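Local atomic coordinates of Cow rumen GH26 endo-mannanase (Metagenome, PDB entry 6UEH), a protein that probably hydrolyses internal beta-1,4-mannosidic linkages in mannans such as galactomannan, as an endo-mannanase of glycoside hydrolase family 26 with an accessory domain. Residues A[336-339]-A[340-344]; A[346-349]-A[350-354]; A[406-409]-A[410-414]. One frame throughout, in Å; residues are numbered along the deposited sequence.

Contact 1 of 3, residues A[336-339]-A[340-344]; sequences TYVE and IWKYL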
ATOM      1  N   THR A 336       0.790 -19.154   7.858  1.00 23.20           N
ATOM      2  CA  THR A 336      -0.360 -19.340   8.735  1.00 22.12           C
ATOM      3  C   THR A 336      -1.377 -18.225   8.530  1.00 21.44           C
ATOM      4  O   THR A 336      -2.585 -18.475   8.502  1.00 23.05           O
ATOM      5  CB  THR A 336       0.058 -19.390  10.218  1.00 21.23           C
ATOM      6  OG1 THR A 336       0.862 -20.553  10.447  1.00 22.30           O
ATOM      7  CG2 THR A 336      -1.171 -19.444  11.122  1.00 20.65           C
ATOM      8  N   TYR A 337      -0.887 -16.999   8.370  1.00 19.39           N
ATOM      9  CA  TYR A 337      -1.769 -15.854   8.176  1.00 18.43           C
ATOM     10  C   TYR A 337      -2.646 -16.011   6.938  1.00 19.20           C
ATOM     11  O   TYR A 337      -3.849 -15.761   6.991  1.00 20.01           O
ATOM     12  CB  TYR A 337      -0.977 -14.548   8.063  1.00 18.04           C
ATOM     13  CG  TYR A 337      -1.833 -13.431   7.512  1.00 17.85           C
ATOM     14  CD1 TYR A 337      -2.790 -12.810   8.304  1.00 17.05           C
ATOM     15  CD2 TYR A 337      -1.713 -13.022   6.186  1.00 18.12           C
ATOM     16  CE1 TYR A 337      -3.594 -11.803   7.801  1.00 16.59           C
ATOM     17  CE2 TYR A 337      -2.513 -12.016   5.676  1.00 17.90           C
ATOM     18  CZ  TYR A 337      -3.451 -11.410   6.487  1.00 17.26           C
ATOM     19  OH  TYR A 337      -4.249 -10.404   5.979  1.00 16.92           O
ATOM     20  N   VAL A 338      -2.034 -16.404   5.823  1.00 19.30           N
ATOM     21  CA  VAL A 338      -2.766 -16.587   4.574  1.00 18.13           C
ATOM     22  C   VAL A 338      -3.860 -17.639   4.747  1.00 18.69           C
ATOM     23  O   VAL A 338      -4.970 -17.481   4.235  1.00 18.67           O
ATOM     24  CB  VAL A 338      -1.819 -16.989   3.416  1.00 20.18           C
ATOM     25  CG1 VAL A 338      -2.609 -17.405   2.183  1.00 19.99           C
ATOM     26  CG2 VAL A 338      -0.877 -15.841   3.077  1.00 19.87           C
ATOM     27  N   GLU A 339      -3.551 -18.699   5.490  1.00 19.33           N
ATOM     28  CA  GLU A 339      -4.532 -19.742   5.774  1.00 20.43           C
ATOM     29  C   GLU A 339      -5.702 -19.186   6.589  1.00 19.46           C
ATOM     30  O   GLU A 339      -6.852 -19.562   6.372  1.00 19.75           O
ATOM     31  CB  GLU A 339      -3.875 -20.915   6.504  1.00 23.36           C
ATOM     32  CG  GLU A 339      -2.829 -21.649   5.669  1.00 27.39           C
ATOM     33  CD  GLU A 339      -2.158 -22.786   6.422  1.00 33.81           C
ATOM     34  OE1 GLU A 339      -1.074 -23.232   5.985  1.00 36.57           O
ATOM     35  OE2 GLU A 339      -2.713 -23.238   7.445  1.00 35.73           O
ATOM     36  N   ILE A 340      -5.404 -18.279   7.515  1.00 18.88           N
ATOM     37  CA  ILE A 340      -6.442 -17.637   8.317  1.00 18.74           C
ATOM     38  C   ILE A 340      -7.334 -16.753   7.446  1.00 17.72           C
ATOM     39  O   ILE A 340      -8.557 -16.763   7.593  1.00 16.35           O
ATOM     40  CB  ILE A 340      -5.837 -16.797   9.460  1.00 19.29           C
ATOM     41  CG1 ILE A 340      -5.082 -17.702  10.437  1.00 21.33           C
ATOM     42  CG2 ILE A 340      -6.922 -16.015  10.188  1.00 18.70           C
ATOM     43  CD1 ILE A 340      -4.427 -16.961  11.582  1.00 15.49           C
ATOM     44  N   TRP A 341      -6.720 -15.999   6.535  1.00 17.11           N
ATOM     45  CA  TRP A 341      -7.471 -15.172   5.592  1.00 16.06           C
ATOM     46  C   TRP A 341      -8.418 -16.018   4.748  1.00 16.30           C
ATOM     47  O   TRP A 341      -9.593 -15.678   4.581  1.00 16.21           O
ATOM     48  CB  TRP A 341      -6.523 -14.391   4.676  1.00 15.86           C
ATOM     49  CG  TRP A 341      -7.232 -13.570   3.627  1.00 15.53           C
ATOM     50  CD1 TRP A 341      -7.711 -14.008   2.423  1.00 16.22           C
ATOM     51  CD2 TRP A 341      -7.536 -12.171   3.692  1.00 15.86           C
ATOM     52  NE1 TRP A 341      -8.292 -12.967   1.737  1.00 16.00           N
ATOM     53  CE2 TRP A 341      -8.200 -11.829   2.494  1.00 15.91           C
ATOM     54  CE3 TRP A 341      -7.311 -11.172   4.645  1.00 15.70           C
ATOM     55  CZ2 TRP A 341      -8.640 -10.533   2.226  1.00 16.21           C
ATOM     56  CZ3 TRP A 341      -7.750  -9.884   4.377  1.00 15.30           C
ATOM     57  CH2 TRP A 341      -8.407  -9.578   3.179  1.00 15.40           C
ATOM     58  N   LYS A 342      -7.898 -17.115   4.209  1.00 17.31           N
ATOM     59  CA  LYS A 342      -8.706 -18.017   3.397  1.00 18.16           C
ATOM     60  C   LYS A 342      -9.842 -18.617   4.219  1.00 17.08           C
ATOM     61  O   LYS A 342     -10.951 -18.793   3.718  1.00 17.22           O
ATOM     62  CB  LYS A 342      -7.837 -19.124   2.794  1.00 19.45           C
ATOM     63  CG  LYS A 342      -6.838 -18.624   1.760  1.00 20.87           C
ATOM     64  CD  LYS A 342      -6.057 -19.772   1.141  1.00 23.42           C
ATOM     65  CE  LYS A 342      -5.086 -19.271   0.085  1.00 25.22           C
ATOM     66  NZ  LYS A 342      -4.290 -20.382  -0.508  1.00 27.47           N
ATOM     67  N   TYR A 343      -9.559 -18.917   5.484  1.00 17.31           N
ATOM     68  CA  TYR A 343     -10.569 -19.439   6.402  1.00 17.84           C
ATOM     69  C   TYR A 343     -11.732 -18.464   6.534  1.00 17.00           C
ATOM     70  O   TYR A 343     -12.892 -18.846   6.387  1.00 17.66           O
ATOM     71  CB  TYR A 343      -9.949 -19.717   7.777  1.00 17.38           C
ATOM     72  CG  TYR A 343     -10.886 -20.359   8.782  1.00 17.41           C
ATOM     73  CD1 TYR A 343     -11.736 -19.588   9.566  1.00 16.84           C
ATOM     74  CD2 TYR A 343     -10.904 -21.737   8.959  1.00 18.41           C
ATOM     75  CE1 TYR A 343     -12.586 -20.173  10.489  1.00 18.03           C
ATOM     76  CE2 TYR A 343     -11.749 -22.329   9.881  1.00 19.17           C
ATOM     77  CZ  TYR A 343     -12.588 -21.543  10.643  1.00 19.43           C
ATOM     78  OH  TYR A 343     -13.432 -22.132  11.559  1.00 20.27           O
ATOM     79  N   LEU A 344     -11.412 -17.203   6.808  1.00 15.83           N
ATOM     80  CA  LEU A 344     -12.427 -16.166   6.972  1.00 15.68           C
ATOM     81  C   LEU A 344     -13.203 -15.943   5.678  1.00 16.44           C
ATOM     82  O   LEU A 344     -14.430 -15.830   5.691  1.00 17.08           O
ATOM     83  CB  LEU A 344     -11.785 -14.855   7.431  1.00 13.55           C
ATOM     84  CG  LEU A 344     -12.729 -13.659   7.584  1.00 13.50           C
ATOM     85  CD1 LEU A 344     -13.807 -13.940   8.629  1.00 14.49           C
ATOM     86  CD2 LEU A 344     -11.951 -12.400   7.936  1.00 13.74           C
TER
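Trp-341 N donates to Tyr-337 O at 2.9 Å, one of four successive i to i+4 bonds that join 336-339 to 340-344 in an unbroken alpha-helix. This donor lies in the carbonyl plane, with an N-H...O angle of 161°. Ile-340 N to Thr-336 O, Lys-342 N to Val-338 O and Tyr-343 N to Glu-339 O complete the set, all at 3.0 Å or less, which is the evidence for regular helix here.

The side chains of Tyr-337 and Trp-341 run alongside each other and point the same way. In both residues CG is anti to the backbone N (chi1 177° for Trp-341, 165° for Tyr-337), which sends the two rings out next to one another. Their approach is through the phenol oxygen: Tyr-337 OH lies 3.4 Å from Trp-341 CE3, at an oblique angle to the indole. That hydroxyl hydrogen-bonds Leu-311 O and Gln-361 NE2, and Trp-341 NE1 bonds Tyr-379 O, so the polar atoms of this buried pair are satisfied away from each other.

The extended chain of Lys-342 runs alongside Val-338, bringing its CE to 3.7 Å from Val-338 CG1; this is an aliphatic contact that leaves the ammonium beyond it. Ile-340 CD1 meets Thr-336 CG2 more loosely, at 4.1 Å. Glu-339 directs its carboxylate to a salt bridge with Lys-335.

Within the GH26 barrel, helix 334-351 lies beside helix 280-301, where Ile-340 touches Trp-285, while Tyr-343 packs on Ile-289 and bonds Asn-286 and Asn-282. Gln-361, which meets Tyr-337, belongs to strand 357-362, the parallel strand that follows this helix.

Contact 2 of 3, residues A[346-349]-A[350-354]; sequences DKLT and NEYDL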
ATOM      1  N   ASP A 346     -13.660 -18.050   3.163  1.00 18.68           N
ATOM      2  CA  ASP A 346     -14.518 -19.202   2.908  1.00 21.50           C
ATOM      3  C   ASP A 346     -15.711 -19.236   3.856  1.00 19.12           C
ATOM      4  O   ASP A 346     -16.825 -19.552   3.445  1.00 17.65           O
ATOM      5  CB  ASP A 346     -13.721 -20.503   3.025  1.00 25.33           C
ATOM      6  CG  ASP A 346     -12.708 -20.670   1.906  1.00 29.90           C
ATOM      7  OD1 ASP A 346     -12.785 -19.913   0.914  1.00 30.72           O
ATOM      8  OD2 ASP A 346     -11.843 -21.565   2.015  1.00 31.17           O
ATOM      9  N   LYS A 347     -15.475 -18.913   5.125  1.00 18.94           N
ATOM     10  CA  LYS A 347     -16.543 -18.911   6.121  1.00 20.94           C
ATOM     11  C   LYS A 347     -17.631 -17.890   5.795  1.00 18.97           C
ATOM     12  O   LYS A 347     -18.817 -18.212   5.833  1.00 20.15           O
ATOM     13  CB  LYS A 347     -15.980 -18.636   7.517  1.00 24.03           C
ATOM     14  CG  LYS A 347     -15.582 -19.886   8.289  1.00 28.18           C
ATOM     15  CD  LYS A 347     -16.797 -20.742   8.612  1.00 31.32           C
ATOM     16  CE  LYS A 347     -16.427 -21.934   9.488  1.00 35.16           C
ATOM     17  NZ  LYS A 347     -15.509 -22.890   8.804  1.00 37.41           N
ATOM     18  N   LEU A 348     -17.226 -16.666   5.471  1.00 17.31           N
ATOM     19  CA  LEU A 348     -18.185 -15.596   5.203  1.00 16.98           C
ATOM     20  C   LEU A 348     -18.954 -15.812   3.901  1.00 17.45           C
ATOM     21  O   LEU A 348     -20.164 -15.582   3.848  1.00 17.34           O
ATOM     22  CB  LEU A 348     -17.483 -14.234   5.164  1.00 15.85           C
ATOM     23  CG  LEU A 348     -16.942 -13.680   6.487  1.00 14.56           C
ATOM     24  CD1 LEU A 348     -16.559 -12.212   6.338  1.00 13.56           C
ATOM     25  CD2 LEU A 348     -17.951 -13.860   7.617  1.00 14.53           C
ATOM     26  N   THR A 349     -18.259 -16.255   2.855  1.00 17.13           N
ATOM     27  CA  THR A 349     -18.888 -16.390   1.543  1.00 18.55           C
ATOM     28  C   THR A 349     -19.702 -17.673   1.408  1.00 21.84           C
ATOM     29  O   THR A 349     -20.760 -17.675   0.782  1.00 23.48           O
ATOM     30  CB  THR A 349     -17.849 -16.344   0.397  1.00 18.16           C
ATOM     31  OG1 THR A 349     -16.914 -17.423   0.537  1.00 18.35           O
ATOM     32  CG2 THR A 349     -17.103 -15.015   0.401  1.00 17.02           C
ATOM     33  N   ASN A 350     -19.218 -18.764   1.991  1.00 22.58           N
ATOM     34  CA  ASN A 350     -19.895 -20.047   1.844  1.00 25.67           C
ATOM     35  C   ASN A 350     -20.890 -20.333   2.965  1.00 26.77           C
ATOM     36  O   ASN A 350     -22.078 -20.522   2.711  1.00 28.21           O
ATOM     37  CB  ASN A 350     -18.872 -21.181   1.758  1.00 27.65           C
ATOM     38  CG  ASN A 350     -18.015 -21.095   0.510  1.00 29.89           C
ATOM     39  OD1 ASN A 350     -18.512 -20.792  -0.573  1.00 31.20           O
ATOM     40  ND2 ASN A 350     -16.722 -21.359   0.656  1.00 30.24           N
ATOM     41  N   GLU A 351     -20.405 -20.360   4.201  1.00 26.07           N
ATOM     42  CA  GLU A 351     -21.249 -20.720   5.334  1.00 28.13           C
ATOM     43  C   GLU A 351     -22.272 -19.632   5.660  1.00 24.90           C
ATOM     44  O   GLU A 351     -23.413 -19.933   6.014  1.00 25.63           O
ATOM     45  CB  GLU A 351     -20.386 -21.022   6.562  1.00 32.74           C
ATOM     46  CG  GLU A 351     -21.177 -21.455   7.785  1.00 38.84           C
ATOM     47  CD  GLU A 351     -20.361 -22.319   8.727  1.00 43.97           C
ATOM     48  OE1 GLU A 351     -19.987 -23.443   8.326  1.00 46.46           O
ATOM     49  OE2 GLU A 351     -20.092 -21.874   9.864  1.00 44.89           O
ATOM     50  N   TYR A 352     -21.873 -18.371   5.531  1.00 21.37           N
ATOM     51  CA  TYR A 352     -22.764 -17.264   5.868  1.00 20.41           C
ATOM     52  C   TYR A 352     -23.366 -16.594   4.635  1.00 20.65           C
ATOM     53  O   TYR A 352     -24.156 -15.658   4.758  1.00 20.95           O
ATOM     54  CB  TYR A 352     -22.027 -16.235   6.724  1.00 18.86           C
ATOM     55  CG  TYR A 352     -21.764 -16.721   8.130  1.00 19.25           C
ATOM     56  CD1 TYR A 352     -22.774 -16.722   9.084  1.00 20.34           C
ATOM     57  CD2 TYR A 352     -20.513 -17.197   8.501  1.00 18.93           C
ATOM     58  CE1 TYR A 352     -22.544 -17.175  10.371  1.00 21.34           C
ATOM     59  CE2 TYR A 352     -20.273 -17.651   9.788  1.00 20.17           C
ATOM     60  CZ  TYR A 352     -21.291 -17.637  10.717  1.00 21.14           C
ATOM     61  OH  TYR A 352     -21.058 -18.086  11.999  1.00 22.61           O
ATOM     62  N   ASP A 353     -22.988 -17.084   3.457  1.00 20.14           N
ATOM     63  CA  ASP A 353     -23.566 -16.644   2.185  1.00 22.16           C
ATOM     64  C   ASP A 353     -23.483 -15.126   1.996  1.00 18.68           C
ATOM     65  O   ASP A 353     -24.410 -14.500   1.482  1.00 18.55           O
ATOM     66  CB  ASP A 353     -25.023 -17.110   2.081  1.00 27.01           C
ATOM     67  CG  ASP A 353     -25.504 -17.213   0.643  1.00 32.36           C
ATOM     68  OD1 ASP A 353     -24.661 -17.419  -0.257  1.00 34.15           O
ATOM     69  OD2 ASP A 353     -26.727 -17.097   0.414  1.00 34.77           O
ATOM     70  N   LEU A 354     -22.365 -14.544   2.415  1.00 16.86           N
ATOM     71  CA  LEU A 354     -22.136 -13.112   2.255  1.00 17.25           C
ATOM     72  C   LEU A 354     -21.345 -12.830   0.979  1.00 16.79           C
ATOM     73  O   LEU A 354     -20.267 -13.383   0.772  1.00 15.75           O
ATOM     74  CB  LEU A 354     -21.405 -12.556   3.476  1.00 16.66           C
ATOM     75  CG  LEU A 354     -22.220 -12.546   4.771  1.00 18.79           C
ATOM     76  CD1 LEU A 354     -21.322 -12.351   5.982  1.00 18.80           C
ATOM     77  CD2 LEU A 354     -23.273 -11.453   4.710  1.00 19.65           C
TER
HETATM   78  O   HOH W   1     -20.395 -19.221  -1.980  1.00 41.40           O
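Asn-350, Thr-349 and Lys-347 carry much of the contact at the C-terminal end of helix 334-351, where the alpha-helix widens into a pi-type turn before the chain heads for the next strand of the TIM barrel. The widening is read from Lys-347 O, which accepts the i+5 amide of Tyr-352 at 3.1 Å, nearly along the C=O axis, and only a weak bond from Glu-351 N. One step on, Leu-348 O takes Leu-354 N at 2.8 Å, an i+6 closure with Asp-353 at positive phi (54°) between them.

Lys-347 and Glu-351 lie alongside each other. Folding of the lysine at chi2 (-66°) and chi4 (-64°) lays its methylenes beside the carboxylate: CD and CE are each 3.7 Å from Glu-351 OE2, whereas NZ stays 4.5 Å from Glu-351 OE1, beyond a salt bridge. With an alanine here the methylenes beside Glu-351 would be gone, and its carboxylate would probably lose the nearby opposite charge and be freer to turn.

Thr-349 sets OG1 between its backbone N and carbonyl carbon (chi1 61°), from where it hydrogen-bonds Tyr-345 O in the preceding turn. Its CG2 approaches Leu-354 O. Leu-348, in a secondary role, brings its CD2 methyl to 4.0 Å from Leu-354 CD1 and also reaches Ile-289 of helix 280-301 and Leu-357 and Trp-359 of strand 357-362.

Asn-350, an exposed residue, donates its backbone N-H to Asp-346 O, the last ordinary i+4 bond before the widening, and its CB sits 3.1 Å from that same Asp-346 O. A water donates to Asn-350 OD1 at 2.8 Å and to Thr-349 O at 3.2 Å, tying the amide side chain to a carbonyl of the helix end.

Contact 3 of 3, residues A[406-409]-A[410-414]; sequences AETP and IFYTL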
ATOM      1  N   ALA A 406       4.728  11.160  -2.099  1.00 19.17           N
ATOM      2  CA  ALA A 406       3.746  10.308  -2.765  1.00 15.65           C
ATOM      3  C   ALA A 406       4.050   8.824  -2.556  1.00 16.70           C
ATOM      4  O   ALA A 406       3.208   7.970  -2.835  1.00 17.35           O
ATOM      5  CB  ALA A 406       3.689  10.631  -4.251  1.00 16.11           C
ATOM      6  N   GLU A 407       5.253   8.535  -2.061  1.00 16.32           N
ATOM      7  CA  GLU A 407       5.737   7.166  -1.863  1.00 16.96           C
ATOM      8  C   GLU A 407       5.520   6.313  -3.112  1.00 16.47           C
ATOM      9  O   GLU A 407       5.093   5.164  -3.033  1.00 16.62           O
ATOM     10  CB  GLU A 407       5.062   6.517  -0.648  1.00 16.47           C
ATOM     11  CG  GLU A 407       5.343   7.211   0.687  1.00 18.10           C
ATOM     12  CD  GLU A 407       6.754   6.968   1.218  1.00 19.80           C
ATOM     13  OE1 GLU A 407       7.570   6.324   0.521  1.00 20.03           O
ATOM     14  OE2 GLU A 407       7.048   7.424   2.343  1.00 19.85           O
ATOM     15  N   THR A 408       5.818   6.906  -4.262  1.00 17.43           N
ATOM     16  CA  THR A 408       5.642   6.261  -5.560  1.00 17.44           C
ATOM     17  C   THR A 408       6.339   4.894  -5.687  1.00 19.03           C
ATOM     18  O   THR A 408       5.739   3.962  -6.227  1.00 20.19           O
ATOM     19  CB  THR A 408       6.126   7.201  -6.689  1.00 19.01           C
ATOM     20  OG1 THR A 408       5.468   8.467  -6.553  1.00 19.05           O
ATOM     21  CG2 THR A 408       5.820   6.615  -8.060  1.00 17.99           C
ATOM     22  N   PRO A 409       7.592   4.758  -5.193  1.00 18.95           N
ATOM     23  CA  PRO A 409       8.201   3.419  -5.239  1.00 19.87           C
ATOM     24  C   PRO A 409       7.392   2.337  -4.519  1.00 19.70           C
ATOM     25  O   PRO A 409       7.355   1.198  -4.989  1.00 17.57           O
ATOM     26  CB  PRO A 409       9.550   3.628  -4.542  1.00 20.23           C
ATOM     27  CG  PRO A 409       9.874   5.048  -4.793  1.00 20.19           C
ATOM     28  CD  PRO A 409       8.563   5.772  -4.734  1.00 20.04           C
ATOM     29  N   ILE A 410       6.759   2.682  -3.399  1.00 18.72           N
ATOM     30  CA  ILE A 410       5.925   1.723  -2.678  1.00 18.17           C
ATOM     31  C   ILE A 410       4.728   1.316  -3.531  1.00 18.10           C
ATOM     32  O   ILE A 410       4.372   0.138  -3.599  1.00 18.49           O
ATOM     33  CB  ILE A 410       5.425   2.290  -1.332  1.00 18.55           C
ATOM     34  CG1 ILE A 410       6.605   2.563  -0.396  1.00 19.87           C
ATOM     35  CG2 ILE A 410       4.436   1.331  -0.675  1.00 17.48           C
ATOM     36  CD1 ILE A 410       6.195   3.071   0.976  1.00 19.63           C
ATOM     37  N   PHE A 411       4.119   2.295  -4.192  1.00 17.17           N
ATOM     38  CA  PHE A 411       2.972   2.018  -5.046  1.00 15.84           C
ATOM     39  C   PHE A 411       3.325   1.009  -6.137  1.00 17.24           C
ATOM     40  O   PHE A 411       2.614   0.025  -6.335  1.00 17.36           O
ATOM     41  CB  PHE A 411       2.436   3.303  -5.678  1.00 15.83           C
ATOM     42  CG  PHE A 411       1.314   3.070  -6.647  1.00 15.98           C
ATOM     43  CD1 PHE A 411       0.022   2.853  -6.191  1.00 15.80           C
ATOM     44  CD2 PHE A 411       1.551   3.052  -8.013  1.00 21.37           C
ATOM     45  CE1 PHE A 411      -1.011   2.627  -7.081  1.00 16.21           C
ATOM     46  CE2 PHE A 411       0.520   2.827  -8.908  1.00 20.99           C
ATOM     47  CZ  PHE A 411      -0.761   2.616  -8.441  1.00 16.53           C
ATOM     48  N   TYR A 412       4.429   1.240  -6.836  1.00 18.67           N
ATOM     49  CA  TYR A 412       4.773   0.383  -7.965  1.00 20.14           C
ATOM     50  C   TYR A 412       5.377  -0.952  -7.532  1.00 20.09           C
ATOM     51  O   TYR A 412       5.310  -1.932  -8.274  1.00 20.83           O
ATOM     52  CB  TYR A 412       5.702   1.126  -8.925  1.00 21.47           C
ATOM     53  CG  TYR A 412       4.932   2.113  -9.768  1.00 21.90           C
ATOM     54  CD1 TYR A 412       4.150   1.677 -10.828  1.00 23.24           C
ATOM     55  CD2 TYR A 412       4.949   3.471  -9.481  1.00 20.79           C
ATOM     56  CE1 TYR A 412       3.421   2.564 -11.594  1.00 23.96           C
ATOM     57  CE2 TYR A 412       4.224   4.368 -10.245  1.00 21.76           C
ATOM     58  CZ  TYR A 412       3.462   3.908 -11.301  1.00 23.44           C
ATOM     59  OH  TYR A 412       2.734   4.789 -12.066  1.00 24.59           O
ATOM     60  N   THR A 413       5.946  -0.997  -6.332  1.00 18.99           N
ATOM     61  CA  THR A 413       6.387  -2.268  -5.764  1.00 19.75           C
ATOM     62  C   THR A 413       5.174  -3.163  -5.509  1.00 19.16           C
ATOM     63  O   THR A 413       5.165  -4.342  -5.877  1.00 18.74           O
ATOM     64  CB  THR A 413       7.174  -2.067  -4.453  1.00 20.73           C
ATOM     65  OG1 THR A 413       8.388  -1.362  -4.730  1.00 21.84           O
ATOM     66  CG2 THR A 413       7.510  -3.409  -3.811  1.00 20.47           C
ATOM     67  N   LEU A 414       4.147  -2.589  -4.889  1.00 17.66           N
ATOM     68  CA  LEU A 414       2.901  -3.303  -4.639  1.00 17.50           C
ATOM     69  C   LEU A 414       2.203  -3.674  -5.944  1.00 18.30           C
ATOM     70  O   LEU A 414       1.614  -4.746  -6.054  1.00 18.65           O
ATOM     71  CB  LEU A 414       1.969  -2.463  -3.760  1.00 16.86           C
ATOM     72  CG  LEU A 414       2.442  -2.227  -2.324  1.00 17.13           C
ATOM     73  CD1 LEU A 414       1.497  -1.298  -1.579  1.00 16.44           C
ATOM     74  CD2 LEU A 414       2.576  -3.550  -1.592  1.00 15.79           C
TER
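Thr-408 and Tyr-412 extend alongside each other in the first turn of helix 408-417, the methyl of the threonine set against the rim of the phenol ring. Thr-408 CG2 lies in the ring plane, 3.5 Å from Tyr-412 CE2, and so meets an edge. The methyl gets there because chi1 of -53° places CG2 trans to the threonine nitrogen; the same rotation sends OG1 elsewhere, to Glu-441 OE1. One face of the Tyr-412 ring is taken by Phe-411 CD2, 3.6 Å above the plane and over its centre, while Tyr-412 CD2 lies at the edge of the phenylalanine ring: an edge-to-face meeting of sequence neighbours.

Glu-407, at the N-cap position, and Ile-410 also lie side by side. The glutamate chain folds at chi2 (-74°), which lays its carboxylate beside the isoleucine, with OE1 3.6 Å from Ile-410 CD1. OE2, the other oxygen, is hydrogen-bonded to Asn-389 ND2, which probably limits rotation of the carboxylate. Glu-407 O opens the helical bonding: it accepts Phe-411 N at 3.2 Å in the carbonyl plane, plus a weak bond from Ile-410 N.

Pro-409 suits a first turn, since its nitrogen has no hydrogen to offer. Its carbonyl oxygen receives two bonds from Thr-413, one from N at 2.9 Å and one from OG1 at 2.8 Å, arriving from opposite faces of the carbonyl plane, the hydroxyl 35° out of it.

The helix is the crossover of a beta-alpha-beta unit. Ile-410 packs on Tyr-385 of strand 382-387, Phe-411 on Ile-424 of strand 423-429 and edge-to-face with Trp-445, and Ala-406 lies against helix 435-441.

All three contacts fall in the GH26 catalytic region, and they follow in series along the chain: 336-344, then 346-354, then 406-414. Contacts 1 and 2 share helix 334-351, adjoin in sequence and have centres 14 Å apart, so one describes its regular body and the other its ending before strand 357-362. Contact 3 opens helix 408-417, between strands 382-387 and 423-429; its centre is 26 Å from contact 1 and 33 Å from contact 2, with no touch to either. The strands beside both helices belong to the same eight-stranded parallel sheet, consistent with a TIM barrel in which these helices pack at separate places around it.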